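Local atomic coordinates of CMP/dCMP-type deaminase domain-containing protein (Aspergillus oryzae RIB40, PDB entry 7DS1), a protein that probably deaminates the ribitylated diaminopyrimidine phosphate intermediate of riboflavin biosynthesis at a zinc-dependent active site of the cytidine deaminase superfamily. Residues Ile31-Lys36 with Val94-Met99. Residues are numbered along the deposited sequence; the frame is centred on the assembly and turned at random. Where two conformers were deposited one is given.
Sequences ILVSRK and VMYVTM. With HJL ([(2~{R},3~{S},4~{S})-5-[[2,5-bis(azanyl)-6-oxidanylidene-1~{H}-pyrimidin-4-yl]amino]-2,3,4-tris(oxidanyl)pentyl] dihydrogen phosphate), chain C.
Ile31 and Tyr96 face each other as an antiparallel hydrogen-bonded pair, Ile31 N giving its hydrogen to Tyr96 O at 2.8 Å and Tyr96 N returning the bond to Ile31 O. Val33 and Val94 repeat the pattern two residues on: Val33 N lies 2.8 Å from Val94 O, with an N-H...O angle of 168°. Between these rungs sits the non-hydrogen-bonded pair Leu32 and Met95, where Met95 CA lies 3.4 Å from Ile31 O in a CA-H...O contact. The ladder joins strands 29-36 and 91-97 within the mixed five-stranded sheet of the cytidine deaminase fold, and here the strands run antiparallel. On the face carrying Leu32 and Met95, Leu32 CD1 meets Met95 CB, and both side chains pack on Cys66 of helix 62-73; Met95 also touches Glu63, a zinc-binding residue in a structure of this protein. Apolar contacts on the other face bring Val33 CG2 to the edge of the Tyr96 ring, 4.0 Å from CD2, while Val33 CB meets Val94 CG2. Helix 4-16 covers this side, its Tyr8 stacking with Tyr96. The polar contact there is an end-on grip by Arg35: NH1 and NH2 both donate to Tyr96 OH, at 2.9 and 2.8 Å, with the oxygen in the guanidinium plane. That plane stands 70° from the phenol ring, and Val94 CG2 lies over one guanidinium face, 3.8 Å from NH1. The arginine chain runs extended through chi1 and chi2, and its bend at chi3 (-68°) brings the guanidinium to Tyr96 OH. Tyr96 OH also hydrogen-bonds His5 ND1, and Arg35 NH2 forms a salt bridge with Asp45. Past the corner at Thr98, Met99 reaches the ligand pocket, its backbone O 3.6 Å from HJL N2.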
loop_
_atom_site.group_PDB
_atom_site.type_symbol
_atom_site.label_atom_id
_atom_site.label_comp_id
_atom_site.label_asym_id
_atom_site.label_seq_id
_atom_site.Cartn_x
_atom_site.Cartn_y
_atom_site.Cartn_z
ATOM N N ILE A 31 -3.819 0.245 -4.255
ATOM C CA ILE A 31 -5.216 0.446 -4.642
ATOM C C ILE A 31 -6.075 0.374 -3.388
ATOM O O ILE A 31 -6.012 -0.616 -2.652
ATOM C CB ILE A 31 -5.695 -0.608 -5.662
ATOM C CG1 ILE A 31 -4.929 -0.484 -6.983
ATOM C CG2 ILE A 31 -7.209 -0.464 -5.918
ATOM C CD1 ILE A 31 -5.185 -1.653 -7.954
ATOM N N LEU A 32 -6.895 1.401 -3.164
ATOM C CA LEU A 32 -7.794 1.452 -2.016
ATOM C C LEU A 32 -9.205 1.063 -2.460
ATOM O O LEU A 32 -9.739 1.641 -3.414
ATOM C CB LEU A 32 -7.784 2.852 -1.401
ATOM C CG LEU A 32 -8.648 3.060 -0.156
ATOM C CD1 LEU A 32 -8.151 2.195 0.983
ATOM C CD2 LEU A 32 -8.645 4.537 0.232
ATOM N N VAL A 33 -9.791 0.072 -1.779
ATOM C CA VAL A 33 -11.052 -0.547 -2.186
ATOM C C VAL A 33 -12.062 -0.425 -1.053
ATOM O O VAL A 33 -11.716 -0.636 0.115
ATOM C CB VAL A 33 -10.842 -2.034 -2.549
ATOM C CG1 VAL A 33 -12.172 -2.718 -2.887
ATOM C CG2 VAL A 33 -9.865 -2.167 -3.719
ATOM N N SER A 34 -13.312 -0.104 -1.401
ATOM C CA SER A 34 -14.434 -0.178 -0.468
ATOM C C SER A 34 -15.207 -1.459 -0.759
ATOM O O SER A 34 -15.678 -1.662 -1.882
ATOM C CB SER A 34 -15.345 1.045 -0.584
ATOM O OG SER A 34 -16.587 0.833 0.089
ATOM N N ARG A 35 -15.318 -2.317 0.251
ATOM C CA ARG A 35 -15.808 -3.678 0.098
ATOM C C ARG A 35 -16.964 -3.907 1.059
ATOM O O ARG A 35 -16.919 -3.465 2.209
ATOM C CB ARG A 35 -14.671 -4.683 0.378
ATOM C CG ARG A 35 -15.075 -6.152 0.378
ATOM C CD ARG A 35 -13.826 -7.023 0.278
ATOM N NE ARG A 35 -13.188 -6.869 -1.030
ATOM C CZ ARG A 35 -11.898 -7.073 -1.266
ATOM N NH1 ARG A 35 -11.078 -7.442 -0.280
ATOM N NH2 ARG A 35 -11.427 -6.905 -2.492
ATOM N N LYS A 36 -18.003 -4.584 0.583
ATOM C CA LYS A 36 -19.117 -4.936 1.453
ATOM C C LYS A 36 -18.667 -5.951 2.502
ATOM O O LYS A 36 -17.915 -6.880 2.206
ATOM C CB LYS A 36 -20.273 -5.511 0.631
ATOM C CG LYS A 36 -21.602 -5.555 1.360
ATOM C CD LYS A 36 -22.646 -4.689 0.666
ATOM C CE LYS A 36 -24.052 -5.022 1.140
ATOM N NZ LYS A 36 -24.729 -6.039 0.284
ATOM N N VAL A 94 -10.203 -1.453 2.421
ATOM C CA VAL A 94 -9.011 -2.293 2.399
ATOM C C VAL A 94 -8.061 -1.728 1.357
ATOM O O VAL A 94 -8.492 -1.180 0.339
ATOM C CB VAL A 94 -9.344 -3.773 2.091
ATOM C CG1 VAL A 94 -10.350 -4.324 3.098
ATOM C CG2 VAL A 94 -9.890 -3.930 0.670
ATOM N N MET A 95 -6.758 -1.849 1.611
ATOM C CA MET A 95 -5.755 -1.374 0.665
ATOM C C MET A 95 -4.904 -2.542 0.193
ATOM O O MET A 95 -4.409 -3.324 1.014
ATOM C CB MET A 95 -4.857 -0.284 1.269
ATOM C CG MET A 95 -3.928 0.352 0.226
ATOM S SD MET A 95 -2.751 1.536 0.933
ATOM C CE MET A 95 -3.759 3.026 1.034
ATOM N N TYR A 96 -4.778 -2.672 -1.128
ATOM C CA TYR A 96 -3.824 -3.572 -1.762
ATOM C C TYR A 96 -2.562 -2.783 -2.064
ATOM O O TYR A 96 -2.635 -1.652 -2.542
ATOM C CB TYR A 96 -4.406 -4.153 -3.057
ATOM C CG TYR A 96 -5.563 -5.087 -2.803
ATOM C CD1 TYR A 96 -5.353 -6.454 -2.658
ATOM C CD2 TYR A 96 -6.863 -4.595 -2.674
ATOM C CE1 TYR A 96 -6.407 -7.317 -2.410
ATOM C CE2 TYR A 96 -7.923 -5.449 -2.422
ATOM C CZ TYR A 96 -7.685 -6.805 -2.292
ATOM O OH TYR A 96 -8.726 -7.657 -2.045
ATOM N N VAL A 97 -1.406 -3.361 -1.729
ATOM C CA VAL A 97 -0.099 -2.745 -1.977
ATOM C C VAL A 97 0.864 -3.848 -2.402
ATOM O O VAL A 97 0.852 -4.930 -1.815
ATOM C CB VAL A 97 0.444 -2.016 -0.723
ATOM C CG1 VAL A 97 1.548 -1.043 -1.104
ATOM C CG2 VAL A 97 -0.661 -1.284 0.047
ATOM N N THR A 98 1.705 -3.595 -3.415
ATOM C CA THR A 98 2.592 -4.679 -3.856
ATOM C C THR A 98 3.545 -5.086 -2.739
ATOM O O THR A 98 3.829 -6.275 -2.562
ATOM C CB THR A 98 3.390 -4.340 -5.125
ATOM O OG1 THR A 98 4.190 -3.166 -4.932
ATOM C CG2 THR A 98 2.478 -4.172 -6.329
ATOM N N MET A 99 4.016 -4.114 -1.960
ATOM C CA MET A 99 4.982 -4.335 -0.895
ATOM C C MET A 99 4.363 -3.966 0.446
ATOM O O MET A 99 3.563 -3.026 0.536
ATOM C CB MET A 99 6.242 -3.494 -1.133
ATOM C CG MET A 99 7.319 -3.628 -0.061
ATOM S SD MET A 99 8.807 -2.729 -0.539
ATOM C CE MET A 99 9.139 -3.500 -2.129
HETATM C C2 HJL C . 6.502 0.987 -0.152
HETATM C C4 HJL C . 6.796 2.777 -1.590
HETATM C C5 HJL C . 8.152 2.859 -1.203
HETATM C C6 HJL C . 8.626 1.977 -0.260
HETATM N N1 HJL C . 7.755 1.045 0.257
HETATM N N2 HJL C . 5.610 -0.024 0.428
HETATM N N3 HJL C . 5.996 1.849 -1.058
HETATM N N5 HJL C . 9.015 3.830 -1.765
HETATM O O4 HJL C . 6.341 3.560 -2.425
HETATM C "C1'" HJL C . 10.363 1.737 1.603
HETATM C "C2'" HJL C . 11.836 2.061 1.923
HETATM C "C3'" HJL C . 12.096 3.577 1.724
HETATM C "C4'" HJL C . 13.492 3.916 2.356
HETATM C "C5'" HJL C . 13.981 5.322 1.913
HETATM N "N1'" HJL C . 10.035 2.042 0.182
HETATM O O1P HJL C . 11.576 6.495 0.542
HETATM O "O2'" HJL C . 12.122 1.721 3.241
HETATM O O2P HJL C . 11.412 8.217 2.453
HETATM O "O3'" HJL C . 12.078 3.844 0.347
HETATM O O3P HJL C . 13.292 7.999 0.723
HETATM O "O4'" HJL C . 13.418 3.913 3.731
HETATM O "O5'" HJL C . 13.071 6.264 2.495
HETATM P PAN HJL C . 12.312 7.255 1.508
#